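Local structure of MlnE (Bacillus amyloliquefaciens subsp. plantarum, 5D2E) at residues S408-L413 against S419-A424; A382-G387 against G426-F431; I187-E192 against Y251-Q256; Q199-N204 against D366-K371. The protein contributes an NADP-binding, B-type ketoreductase domain to the macrolactin polyketide assembly line, where it probably reduces beta-keto groups of carrier-bound intermediates. One frame throughout, in Å; residues are numbered along the deposited sequence.

Contact 1 of 4, residues S408-L413 against S419-A424; sequences SLSAVL and SDYAFA. With NAP (NADP nicotinamide-adenine-dinucleotide phosphate), chain B.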
# COMPACT_ATOMS: atom_id res chain seq x y z
N SER A 408 3.51 0.24 6.66
CA SER A 408 3.41 -0.89 7.50
C SER A 408 3.89 -2.09 6.75
O SER A 408 3.67 -2.24 5.54
CB SER A 408 1.93 -1.08 7.94
OG SER A 408 1.75 -2.35 8.54
N LEU A 409 4.56 -2.96 7.47
CA LEU A 409 4.91 -4.25 7.01
C LEU A 409 3.71 -5.11 6.59
O LEU A 409 3.88 -6.00 5.75
CB LEU A 409 5.77 -4.96 8.05
CG LEU A 409 6.54 -6.22 7.68
CD1 LEU A 409 7.56 -5.92 6.58
CD2 LEU A 409 7.22 -6.74 8.94
N SER A 410 2.51 -4.78 7.07
CA SER A 410 1.29 -5.40 6.59
C SER A 410 1.06 -5.24 5.06
O SER A 410 0.35 -6.03 4.47
CB SER A 410 0.08 -4.91 7.36
OG SER A 410 -0.32 -3.60 6.94
N ALA A 411 1.70 -4.23 4.44
CA ALA A 411 1.57 -4.04 2.97
C ALA A 411 2.25 -5.18 2.23
O ALA A 411 1.91 -5.54 1.06
CB ALA A 411 2.14 -2.68 2.56
N VAL A 412 3.19 -5.81 2.89
CA VAL A 412 4.01 -6.85 2.31
C VAL A 412 3.76 -8.23 2.87
O VAL A 412 3.80 -9.21 2.13
CB VAL A 412 5.53 -6.48 2.44
CG1 VAL A 412 6.33 -7.62 1.88
CG2 VAL A 412 5.84 -5.23 1.59
N LEU A 413 3.50 -8.33 4.18
CA LEU A 413 3.22 -9.59 4.81
C LEU A 413 1.94 -9.34 5.62
O LEU A 413 1.99 -9.04 6.83
CB LEU A 413 4.37 -9.93 5.75
CG LEU A 413 5.80 -10.04 5.19
CD1 LEU A 413 6.82 -9.93 6.32
CD2 LEU A 413 5.97 -11.34 4.42
N SER A 419 -7.04 -6.16 5.66
CA SER A 419 -6.97 -6.07 4.18
C SER A 419 -6.92 -4.60 3.63
O SER A 419 -6.15 -4.31 2.70
CB SER A 419 -8.09 -6.86 3.53
OG SER A 419 -9.31 -6.34 3.91
N ASP A 420 -7.74 -3.73 4.18
CA ASP A 420 -7.87 -2.35 3.76
C ASP A 420 -6.69 -1.55 4.30
O ASP A 420 -6.14 -0.69 3.60
CB ASP A 420 -9.17 -1.68 4.17
CG ASP A 420 -9.58 -1.97 5.65
OD1 ASP A 420 -8.96 -2.85 6.29
OD2 ASP A 420 -10.49 -1.30 6.13
N TYR A 421 -6.25 -1.89 5.50
CA TYR A 421 -5.05 -1.26 6.10
C TYR A 421 -3.81 -1.59 5.28
O TYR A 421 -2.98 -0.71 4.99
CB TYR A 421 -4.88 -1.73 7.56
CG TYR A 421 -3.76 -1.12 8.34
CD1 TYR A 421 -3.82 0.19 8.82
CD2 TYR A 421 -2.65 -1.89 8.69
CE1 TYR A 421 -2.78 0.75 9.56
CE2 TYR A 421 -1.61 -1.34 9.44
CZ TYR A 421 -1.69 -0.04 9.86
OH TYR A 421 -0.66 0.44 10.60
N ALA A 422 -3.65 -2.86 4.89
CA ALA A 422 -2.55 -3.32 4.09
C ALA A 422 -2.57 -2.58 2.74
O ALA A 422 -1.53 -2.05 2.32
CB ALA A 422 -2.63 -4.81 3.89
N PHE A 423 -3.76 -2.46 2.13
CA PHE A 423 -3.92 -1.72 0.88
C PHE A 423 -3.50 -0.25 1.04
O PHE A 423 -2.77 0.29 0.20
CB PHE A 423 -5.38 -1.81 0.41
CG PHE A 423 -5.70 -0.89 -0.72
CD1 PHE A 423 -5.44 -1.30 -2.02
CD2 PHE A 423 -6.16 0.37 -0.51
CE1 PHE A 423 -5.72 -0.50 -3.09
CE2 PHE A 423 -6.36 1.23 -1.59
CZ PHE A 423 -6.17 0.77 -2.88
N ALA A 424 -4.04 0.41 2.07
CA ALA A 424 -3.78 1.81 2.28
C ALA A 424 -2.24 2.09 2.41
O ALA A 424 -1.70 3.03 1.81
CB ALA A 424 -4.53 2.32 3.47
PA NAP B . -1.70 6.34 16.68
O1A NAP B . -1.09 6.66 18.07
O2A NAP B . -3.18 6.08 16.48
O5B NAP B . -1.37 7.68 15.84
C5B NAP B . -1.98 7.87 14.57
C4B NAP B . -2.51 9.28 14.64
O4B NAP B . -3.15 9.56 13.37
C3B NAP B . -3.60 9.52 15.72
O3B NAP B . -3.11 10.39 16.74
C2B NAP B . -4.75 10.21 14.96
O2B NAP B . -5.25 11.30 15.68
C1B NAP B . -4.08 10.60 13.62
N9A NAP B . -4.98 10.63 12.48
C8A NAP B . -5.81 9.62 12.02
N7A NAP B . -6.56 10.05 10.95
C5A NAP B . -6.16 11.31 10.68
C6A NAP B . -6.53 12.33 9.72
N6A NAP B . -7.46 12.00 8.77
N1A NAP B . -5.93 13.60 9.83
C2A NAP B . -5.01 13.84 10.78
N3A NAP B . -4.62 12.93 11.71
C4A NAP B . -5.15 11.70 11.72
O3 NAP B . -0.89 5.13 15.96
PN NAP B . 0.72 4.89 15.98
O1N NAP B . 1.03 3.57 16.65
O2N NAP B . 1.33 6.23 16.31
O5D NAP B . 1.14 4.65 14.43
C5D NAP B . 1.36 5.85 13.64
C4D NAP B . 1.60 5.53 12.16
O4D NAP B . 2.59 4.54 11.98
C3D NAP B . 0.31 4.97 11.55
O3D NAP B . 0.10 5.56 10.28
C2D NAP B . 0.53 3.47 11.47
O2D NAP B . -0.25 2.84 10.41
C1D NAP B . 2.08 3.34 11.32
N1N NAP B . 2.54 2.05 11.89
C2N NAP B . 2.60 1.85 13.26
C3N NAP B . 3.02 0.65 13.85
C7N NAP B . 3.08 0.46 15.40
O7N NAP B . 3.39 -0.63 15.88
N7N NAP B . 2.84 1.45 16.26
C4N NAP B . 3.36 -0.40 12.99
C5N NAP B . 3.27 -0.21 11.61
C6N NAP B . 2.88 1.03 11.07
P2B NAP B . -6.77 11.90 15.50
O1X NAP B . -7.78 10.80 15.79
O2X NAP B . -6.83 13.11 16.49
O3X NAP B . -6.86 12.34 14.07

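Contact 2 of 4, residues A382-G387 against G426-F431; sequences APKVFG and GCMDGF. With NAP (NADP nicotinamide-adenine-dinucleotide phosphate), chain B.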
# COMPACT_ATOMS: atom_id res chain seq x y z
N ALA A 382 -8.71 6.55 4.28
CA ALA A 382 -8.74 7.99 4.07
C ALA A 382 -7.40 8.68 4.32
O ALA A 382 -6.97 9.43 3.48
CB ALA A 382 -9.82 8.65 4.96
N PRO A 383 -6.75 8.44 5.48
CA PRO A 383 -5.55 9.24 5.69
C PRO A 383 -4.32 8.88 4.87
O PRO A 383 -3.44 9.73 4.64
CB PRO A 383 -5.23 9.03 7.17
CG PRO A 383 -5.91 7.74 7.54
CD PRO A 383 -7.11 7.65 6.67
N LYS A 384 -4.23 7.61 4.50
CA LYS A 384 -3.06 7.04 3.84
C LYS A 384 -3.21 7.04 2.30
O LYS A 384 -2.24 7.03 1.58
CB LYS A 384 -2.83 5.63 4.37
CG LYS A 384 -2.20 5.61 5.76
CD LYS A 384 -2.19 4.28 6.37
CE LYS A 384 -1.58 4.29 7.78
NZ LYS A 384 -0.15 4.59 7.76
N VAL A 385 -4.43 6.99 1.79
CA VAL A 385 -4.65 7.11 0.33
C VAL A 385 -4.86 8.57 -0.02
O VAL A 385 -3.95 9.20 -0.53
CB VAL A 385 -5.73 6.17 -0.17
CG1 VAL A 385 -5.98 6.40 -1.68
CG2 VAL A 385 -5.32 4.75 0.13
N PHE A 386 -6.00 9.14 0.36
CA PHE A 386 -6.29 10.54 0.03
C PHE A 386 -5.40 11.51 0.75
O PHE A 386 -4.88 12.47 0.16
CB PHE A 386 -7.75 10.85 0.34
CG PHE A 386 -8.70 10.14 -0.55
CD1 PHE A 386 -8.98 10.67 -1.80
CD2 PHE A 386 -9.29 8.97 -0.17
CE1 PHE A 386 -9.86 10.05 -2.63
CE2 PHE A 386 -10.21 8.34 -1.01
CZ PHE A 386 -10.46 8.89 -2.25
N GLY A 387 -5.16 11.26 2.04
CA GLY A 387 -4.35 12.19 2.84
C GLY A 387 -2.95 12.38 2.30
O GLY A 387 -2.48 13.50 2.17
N GLY A 426 0.10 0.11 1.26
CA GLY A 426 0.71 -0.26 -0.01
C GLY A 426 0.56 0.86 -1.03
O GLY A 426 1.44 1.05 -1.89
N CYS A 427 -0.52 1.62 -0.90
CA CYS A 427 -0.73 2.78 -1.73
C CYS A 427 0.35 3.88 -1.52
O CYS A 427 0.89 4.39 -2.50
CB CYS A 427 -2.13 3.26 -1.56
SG CYS A 427 -2.48 4.59 -2.67
N MET A 428 0.71 4.18 -0.28
CA MET A 428 1.85 5.05 -0.02
C MET A 428 3.13 4.54 -0.61
O MET A 428 3.91 5.31 -1.13
CB MET A 428 2.04 5.29 1.49
CG MET A 428 0.83 5.87 2.13
SD MET A 428 0.98 6.59 3.76
CE MET A 428 1.61 5.21 4.72
N ASP A 429 3.38 3.24 -0.47
CA ASP A 429 4.57 2.65 -0.98
C ASP A 429 4.72 2.91 -2.52
O ASP A 429 5.81 3.30 -2.99
CB ASP A 429 4.62 1.15 -0.75
CG ASP A 429 4.53 0.73 0.72
OD1 ASP A 429 4.77 1.55 1.62
OD2 ASP A 429 4.26 -0.47 0.94
N GLY A 430 3.63 2.73 -3.27
CA GLY A 430 3.60 3.03 -4.70
C GLY A 430 3.60 4.53 -5.03
O GLY A 430 4.18 4.95 -6.05
N PHE A 431 3.08 5.35 -4.11
CA PHE A 431 3.01 6.76 -4.35
C PHE A 431 4.39 7.41 -4.43
O PHE A 431 4.55 8.49 -5.01
CB PHE A 431 2.13 7.46 -3.30
CG PHE A 431 1.83 8.91 -3.62
CD1 PHE A 431 0.96 9.24 -4.66
CD2 PHE A 431 2.45 9.94 -2.92
CE1 PHE A 431 0.70 10.58 -4.98
CE2 PHE A 431 2.14 11.27 -3.20
CZ PHE A 431 1.29 11.61 -4.22
PA NAP B . -1.70 6.34 16.68
O1A NAP B . -1.09 6.66 18.07
O2A NAP B . -3.18 6.08 16.48
O5B NAP B . -1.37 7.68 15.84
C5B NAP B . -1.98 7.87 14.57
C4B NAP B . -2.51 9.28 14.64
O4B NAP B . -3.15 9.56 13.37
C3B NAP B . -3.60 9.52 15.72
O3B NAP B . -3.11 10.39 16.74
C2B NAP B . -4.75 10.21 14.96
O2B NAP B . -5.25 11.30 15.68
C1B NAP B . -4.08 10.60 13.62
N9A NAP B . -4.98 10.63 12.48
C8A NAP B . -5.81 9.62 12.02
N7A NAP B . -6.56 10.05 10.95
C5A NAP B . -6.16 11.31 10.68
C6A NAP B . -6.53 12.33 9.72
N6A NAP B . -7.46 12.00 8.77
N1A NAP B . -5.93 13.60 9.83
C2A NAP B . -5.01 13.84 10.78
N3A NAP B . -4.62 12.93 11.71
C4A NAP B . -5.15 11.70 11.72
O3 NAP B . -0.89 5.13 15.96
PN NAP B . 0.72 4.89 15.98
O1N NAP B . 1.03 3.57 16.65
O2N NAP B . 1.33 6.23 16.31
O5D NAP B . 1.14 4.65 14.43
C5D NAP B . 1.36 5.85 13.64
C4D NAP B . 1.60 5.53 12.16
O4D NAP B . 2.59 4.54 11.98
C3D NAP B . 0.31 4.97 11.55
O3D NAP B . 0.10 5.56 10.28
C2D NAP B . 0.53 3.47 11.47
O2D NAP B . -0.25 2.84 10.41
C1D NAP B . 2.08 3.34 11.32
N1N NAP B . 2.54 2.05 11.89
C2N NAP B . 2.60 1.85 13.26
C3N NAP B . 3.02 0.65 13.85
C7N NAP B . 3.08 0.46 15.40
O7N NAP B . 3.39 -0.63 15.88
N7N NAP B . 2.84 1.45 16.26
C4N NAP B . 3.36 -0.40 12.99
C5N NAP B . 3.27 -0.21 11.61
C6N NAP B . 2.88 1.03 11.07
P2B NAP B . -6.77 11.90 15.50
O1X NAP B . -7.78 10.80 15.79
O2X NAP B . -6.83 13.11 16.49
O3X NAP B . -6.86 12.34 14.07

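Contact 3 of 4, residues I187-E192 against Y251-Q256; sequences IYNAVE and YKRQLQ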
# COMPACT_ATOMS: atom_id res chain seq x y z
N ILE A 187 -2.62 3.34 -6.83
CA ILE A 187 -3.85 2.69 -6.37
C ILE A 187 -3.94 1.26 -6.90
O ILE A 187 -4.01 0.26 -6.12
CB ILE A 187 -5.07 3.52 -6.70
CG1 ILE A 187 -5.07 4.77 -5.87
CG2 ILE A 187 -6.37 2.77 -6.48
CD1 ILE A 187 -6.19 5.76 -6.16
N TYR A 188 -3.80 1.10 -8.21
CA TYR A 188 -3.99 -0.22 -8.73
C TYR A 188 -2.90 -1.19 -8.26
O TYR A 188 -3.18 -2.36 -8.01
CB TYR A 188 -4.09 -0.22 -10.24
CG TYR A 188 -5.22 0.53 -10.84
CD1 TYR A 188 -6.41 0.64 -10.20
CD2 TYR A 188 -5.14 1.07 -12.13
CE1 TYR A 188 -7.48 1.30 -10.77
CE2 TYR A 188 -6.20 1.70 -12.71
CZ TYR A 188 -7.39 1.81 -12.06
OH TYR A 188 -8.50 2.42 -12.64
N ASN A 189 -1.67 -0.70 -8.12
CA ASN A 189 -0.54 -1.52 -7.67
C ASN A 189 -0.74 -2.00 -6.17
O ASN A 189 -0.41 -3.12 -5.80
CB ASN A 189 0.74 -0.66 -7.79
CG ASN A 189 1.94 -1.32 -7.18
OD1 ASN A 189 2.41 -0.88 -6.12
ND2 ASN A 189 2.41 -2.36 -7.78
N ALA A 190 -1.42 -1.18 -5.40
CA ALA A 190 -1.67 -1.49 -3.96
C ALA A 190 -2.64 -2.66 -3.74
O ALA A 190 -2.65 -3.29 -2.67
CB ALA A 190 -2.10 -0.26 -3.20
N VAL A 191 -3.43 -3.00 -4.74
CA VAL A 191 -4.32 -4.13 -4.63
C VAL A 191 -3.67 -5.43 -4.26
O VAL A 191 -4.29 -6.20 -3.57
CB VAL A 191 -5.13 -4.29 -5.94
CG1 VAL A 191 -5.94 -5.56 -5.96
CG2 VAL A 191 -6.00 -3.06 -6.16
N GLU A 192 -2.42 -5.63 -4.65
CA GLU A 192 -1.70 -6.80 -4.30
C GLU A 192 -1.73 -7.04 -2.76
O GLU A 192 -1.90 -8.17 -2.34
CB GLU A 192 -0.25 -6.68 -4.74
CG GLU A 192 0.60 -7.88 -4.36
CD GLU A 192 2.10 -7.54 -4.25
OE1 GLU A 192 2.48 -6.34 -4.33
OE2 GLU A 192 2.90 -8.50 -4.10
N TYR A 251 8.64 -9.27 -14.80
CA TYR A 251 9.45 -9.23 -13.61
C TYR A 251 8.65 -9.38 -12.32
O TYR A 251 7.46 -8.99 -12.22
CB TYR A 251 10.42 -8.02 -13.62
CG TYR A 251 9.95 -6.81 -14.34
CD1 TYR A 251 10.07 -6.67 -15.71
CD2 TYR A 251 9.38 -5.75 -13.62
CE1 TYR A 251 9.56 -5.54 -16.39
CE2 TYR A 251 8.86 -4.58 -14.27
CZ TYR A 251 8.95 -4.47 -15.66
OH TYR A 251 8.42 -3.30 -16.21
N LYS A 252 9.31 -10.02 -11.36
CA LYS A 252 8.79 -10.27 -10.07
C LYS A 252 9.73 -9.70 -9.01
O LYS A 252 10.91 -9.50 -9.27
CB LYS A 252 8.74 -11.78 -9.87
CG LYS A 252 7.65 -12.49 -10.64
CD LYS A 252 7.43 -13.84 -9.98
CE LYS A 252 6.11 -14.45 -10.38
NZ LYS A 252 6.13 -14.64 -11.85
N ARG A 253 9.20 -9.49 -7.82
CA ARG A 253 9.94 -8.82 -6.79
C ARG A 253 9.82 -9.52 -5.44
O ARG A 253 8.78 -10.11 -5.14
CB ARG A 253 9.52 -7.37 -6.63
CG ARG A 253 8.17 -7.21 -6.00
CD ARG A 253 7.79 -5.78 -5.74
NE ARG A 253 6.34 -5.62 -5.73
CZ ARG A 253 5.71 -4.47 -5.94
NH1 ARG A 253 6.39 -3.34 -6.16
NH2 ARG A 253 4.39 -4.45 -5.98
N GLN A 254 10.86 -9.37 -4.63
CA GLN A 254 10.79 -9.84 -3.23
C GLN A 254 11.71 -9.03 -2.37
O GLN A 254 12.66 -8.44 -2.87
CB GLN A 254 11.13 -11.33 -3.15
CG GLN A 254 12.60 -11.65 -3.22
CD GLN A 254 12.85 -13.13 -3.22
OE1 GLN A 254 13.49 -13.65 -4.14
NE2 GLN A 254 12.31 -13.82 -2.22
N LEU A 255 11.41 -8.97 -1.07
CA LEU A 255 12.21 -8.24 -0.11
C LEU A 255 13.49 -8.99 0.14
O LEU A 255 13.46 -10.16 0.28
CB LEU A 255 11.48 -8.09 1.21
CG LEU A 255 10.42 -6.99 1.23
CD1 LEU A 255 9.76 -7.05 2.61
CD2 LEU A 255 10.97 -5.60 0.96
N GLN A 256 14.60 -8.28 0.18
CA GLN A 256 15.88 -8.87 0.52
C GLN A 256 16.60 -7.88 1.36
O GLN A 256 16.38 -6.64 1.22
CB GLN A 256 16.66 -9.20 -0.72
CG GLN A 256 16.12 -10.44 -1.43
CD GLN A 256 16.93 -10.82 -2.64
OE1 GLN A 256 18.15 -10.64 -2.67
NE2 GLN A 256 16.27 -11.34 -3.66

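Contact 4 of 4, residues Q199-N204 against D366-K371; sequences QAENPN and DAFIIK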
# COMPACT_ATOMS: atom_id res chain seq x y z
N GLN A 199 -6.31 -13.84 0.64
CA GLN A 199 -5.83 -15.18 0.60
C GLN A 199 -5.50 -15.72 2.03
O GLN A 199 -5.72 -16.88 2.30
CB GLN A 199 -4.61 -15.31 -0.31
CG GLN A 199 -4.28 -16.75 -0.63
CD GLN A 199 -3.29 -16.98 -1.76
OE1 GLN A 199 -2.58 -17.95 -1.76
NE2 GLN A 199 -3.23 -16.11 -2.68
N ALA A 200 -4.98 -14.86 2.91
CA ALA A 200 -4.67 -15.30 4.29
C ALA A 200 -5.97 -15.58 5.03
O ALA A 200 -6.05 -16.49 5.83
CB ALA A 200 -3.86 -14.26 5.01
N GLU A 201 -7.02 -14.80 4.75
CA GLU A 201 -8.32 -15.00 5.35
C GLU A 201 -9.07 -16.17 4.78
O GLU A 201 -9.83 -16.80 5.51
CB GLU A 201 -9.16 -13.75 5.21
CG GLU A 201 -8.61 -12.60 6.02
CD GLU A 201 -9.42 -11.34 5.89
OE1 GLU A 201 -10.57 -11.35 5.32
OE2 GLU A 201 -8.88 -10.30 6.36
N ASN A 202 -8.94 -16.42 3.47
CA ASN A 202 -9.59 -17.57 2.85
C ASN A 202 -8.62 -18.30 1.94
O ASN A 202 -8.51 -17.98 0.73
CB ASN A 202 -10.90 -17.23 2.17
CG ASN A 202 -11.55 -18.48 1.56
OD1 ASN A 202 -11.06 -19.61 1.74
ND2 ASN A 202 -12.60 -18.28 0.77
N PRO A 203 -7.90 -19.31 2.49
CA PRO A 203 -6.86 -19.92 1.70
C PRO A 203 -7.35 -20.71 0.49
O PRO A 203 -6.57 -21.07 -0.35
CB PRO A 203 -6.15 -20.86 2.68
CG PRO A 203 -6.45 -20.32 4.02
CD PRO A 203 -7.82 -19.70 3.91
N ASN A 204 -8.62 -21.00 0.41
CA ASN A 204 -9.17 -21.56 -0.83
C ASN A 204 -9.27 -20.57 -2.01
O ASN A 204 -9.62 -20.99 -3.11
CB ASN A 204 -10.54 -22.06 -0.53
CG ASN A 204 -10.50 -23.31 0.34
OD1 ASN A 204 -9.64 -24.18 0.18
ND2 ASN A 204 -11.41 -23.39 1.22
N ASP A 366 -9.45 -3.35 12.48
CA ASP A 366 -9.30 -4.72 11.96
C ASP A 366 -10.66 -5.46 11.91
O ASP A 366 -11.51 -5.28 12.80
CB ASP A 366 -8.29 -5.47 12.84
CG ASP A 366 -6.80 -5.04 12.57
OD1 ASP A 366 -6.50 -4.18 11.70
OD2 ASP A 366 -5.94 -5.63 13.22
N ALA A 367 -10.90 -6.17 10.80
CA ALA A 367 -12.05 -7.07 10.63
C ALA A 367 -11.78 -7.85 9.33
O ALA A 367 -11.22 -7.29 8.34
CB ALA A 367 -13.35 -6.28 10.48
N PHE A 368 -12.18 -9.11 9.32
CA PHE A 368 -12.09 -9.93 8.14
C PHE A 368 -12.98 -9.31 7.08
O PHE A 368 -14.00 -8.65 7.37
CB PHE A 368 -12.56 -11.40 8.44
CG PHE A 368 -11.48 -12.31 8.99
CD1 PHE A 368 -10.60 -11.87 9.97
CD2 PHE A 368 -11.38 -13.65 8.56
CE1 PHE A 368 -9.65 -12.71 10.51
CE2 PHE A 368 -10.44 -14.51 9.10
CZ PHE A 368 -9.57 -14.03 10.08
N ILE A 369 -12.64 -9.56 5.83
CA ILE A 369 -13.42 -9.10 4.69
C ILE A 369 -14.90 -9.45 4.82
O ILE A 369 -15.75 -8.64 4.49
CB ILE A 369 -12.83 -9.71 3.38
CG1 ILE A 369 -11.67 -8.89 2.91
CG2 ILE A 369 -13.85 -9.72 2.23
CD1 ILE A 369 -12.14 -7.52 2.40
N ILE A 370 -15.20 -10.65 5.32
CA ILE A 370 -16.61 -11.10 5.48
C ILE A 370 -17.40 -10.19 6.42
O ILE A 370 -18.59 -10.14 6.28
CB ILE A 370 -16.77 -12.59 5.96
CG1 ILE A 370 -15.93 -12.91 7.21
CG2 ILE A 370 -16.35 -13.54 4.87
CD1 ILE A 370 -16.02 -14.35 7.75
N LYS A 371 -16.73 -9.50 7.35
CA LYS A 371 -17.36 -8.61 8.32
C LYS A 371 -17.11 -7.13 8.08
O LYS A 371 -17.69 -6.28 8.76
CB LYS A 371 -16.85 -8.94 9.71
CG LYS A 371 -17.02 -10.43 10.05
CD LYS A 371 -18.13 -10.72 11.05
CE LYS A 371 -17.62 -10.50 12.47
NZ LYS A 371 -18.37 -11.29 13.49
O HOH W 1 -9.42 -7.75 6.27
O HOH W 2 -12.88 -12.81 5.23

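Contact 1 of 4, residues S408-L413 against S419-A424
A411 and A422 bring their backbones to a CA-to-CA distance of 4.3 Å, where the 3-10 turn after strand 402-408 meets the first turns of helix 419-437. At that spacing the contacts are methyl against carbonyl: A422 CB rests 3.3 Å from S410 O, and A411 CB in turn lies 3.7 Å from A422 O. Toward the cofactor the side chains are polar. CG of Y421 is anti to the backbone N (chi1 -176°), which carries the phenol along the two serines to the nicotinamide ribose. S410 OG approaches the ring obliquely, 3.4 Å from Y421 CD2, and S408 OG does likewise at CE2. The two hydroxyls are hydrogen-bonded to each other, S408 OG to S410 OG at 2.9 Å, so S410 stands as a second-shell residue behind S408. At the ring edge Y421 OH meets NADP O2D in a hydrogen bond modelled at 2.4 Å, so short that its exact length is doubtful. S408 CB lies 3.9 Å from C6N of the nicotinamide. A serine and a tyrosine placed together here are consistent with the Ser-Tyr pair of short-chain dehydrogenases, in which the serine hydroxyl orients the carbonyl and the tyrosine supplies the proton.

Contact 2 of 4, residues A382-G387 against G426-F431
NZ of K384, whose side chain is crossed at a slant by that of M428, is gripped by three groups: it donates to NADP O3D at 2.7 Å, more weakly to NADP O2D at 3.2 Å, and it is bonded to N425 OD1. This is the cofactor-binding lysine of a Rossmann-type ketoreductase, and the two ribose bonds, one of them weak, should hold the sugar on this side. The chain is extended through CD and turns only at its last bond (chi4 -68°), which sets NZ beside the ribose. The thioether of M428, from helix 419-437, passes across the aliphatic part: its SD lies 3.9 Å from K384 CG, and a final bend at chi3 (-58°) brings the methyl CE to 3.6 Å from K384 NZ, next to the ammonium group but without a polar bond to it. At the root of the lysine, M428 CG packs 3.3 Å from K384 O, a carbonyl that also accepts a hydrogen bond from T388 OG1. All four residues that touch here are buried. The next pair along is purely apolar: V385 directs both methyls to C427, with CG2 3.9 Å from C427 CB and CG1 4.1 Å from C427 SG.

Contact 3 of 4, residues I187-E192 against Y251-Q256
A salt bridge between a helix and a strand, partly open at the surface, ties helix 186-201 of the N-terminal Rossmann-like region to strand 249-257, which pairs antiparallel with strands 35-46 and 242-245. The segments stand well apart, with 12.1 Å between E192 CA and R253 CA, so long side chains must span the gap. R253 is extended from CG to NE, and E192 is extended to its carboxylate. N189 and E192, three positions apart, reach out from the same side of the helix toward R253. R253 NH2 donates to E192 OE1 at 3.2 Å with an N-H...O angle of 142°, a long and bent bond on the syn side of the carboxylate but clearly out of its plane. The carboxylate and guanidinium planes are only 7° apart, yet OE1 is tilted out of the guanidinium plane, so the groups lie in offset layers, joined by one bond and not by the coplanar two-bond pairing. F242 touches all three side chains, while M40 and W42 pack on the arginine. E192 OE2 has a second, weak and long ion pair with K196. The amide of N189 is turned 65° from the guanidinium; its ND2, weakly bonded to Y177 OH, lies 3.4 Å from R253 NH2, and as both are donors they share no hydrogen bond.

Contact 4 of 4, residues Q199-N204 against D366-K371
E201, the last residue of helix 186-201, sends its carboxylate into the backbone of loop residues 366-371. I369 N donates to E201 OE1 at 2.8 Å with an N-H...O angle of 167°, a nearly straight bond on the syn side and 22° out of the carboxylate plane. The F368 ring backs this bond. The E201 side chain lies over one face of the ring, where CG makes a CH-pi contact 4.0 Å from the F368 ring centroid; farther along, the carboxylate is stacked on the ring, the two planes 17° apart. I369 CB also touches E201 OE1, at 3.4 Å. One water donates to E201 OE2 at 2.6 Å and to A367 O at 2.8 Å; another donates to E201 OE1 at 2.7 Å and accepts a longer bond from I370 N. With G417 N bonded to OE2 as well, each carboxylate oxygen takes two hydrogen bonds, which should fix its rotation and favour the charged form. Behind E201 the helix ends at once: N202 leaves helical geometry, and its OD1 accepts from N204 N in an Asx turn. On the loop's side, I369 packs on F156 and M163 of helix 141-164, and Q160 of that helix bonds to I369 O. The contact thus joins the end of helix 186-201 to the ketoreductase loop between strand 356-359 and helix 374-381, with helix 141-164 packed alongside.

Overall arrangement
Contacts 1 and 2 both use helix 419-437 and both touch NADP; their centres are 11 Å apart, and contact 1 is nested within the loop that contact 2 closes. Together they bring K384 and Y421 to the same ribose. Contacts 3 and 4 share helix 186-201, with centres 20 Å apart and segments that alternate along the chain. That helix also packs on the cofactor-binding part: F423 meets A190, and C427 meets A190 and I187, so contact 3 touches both contacts 1 and 2. Contact 4 reaches contact 1 through I369 and S419, but its centre is 22 Å from that of contact 2, with no touch. Helix 186-201 of the N-terminal region thus packs directly on the helix that carries Y421.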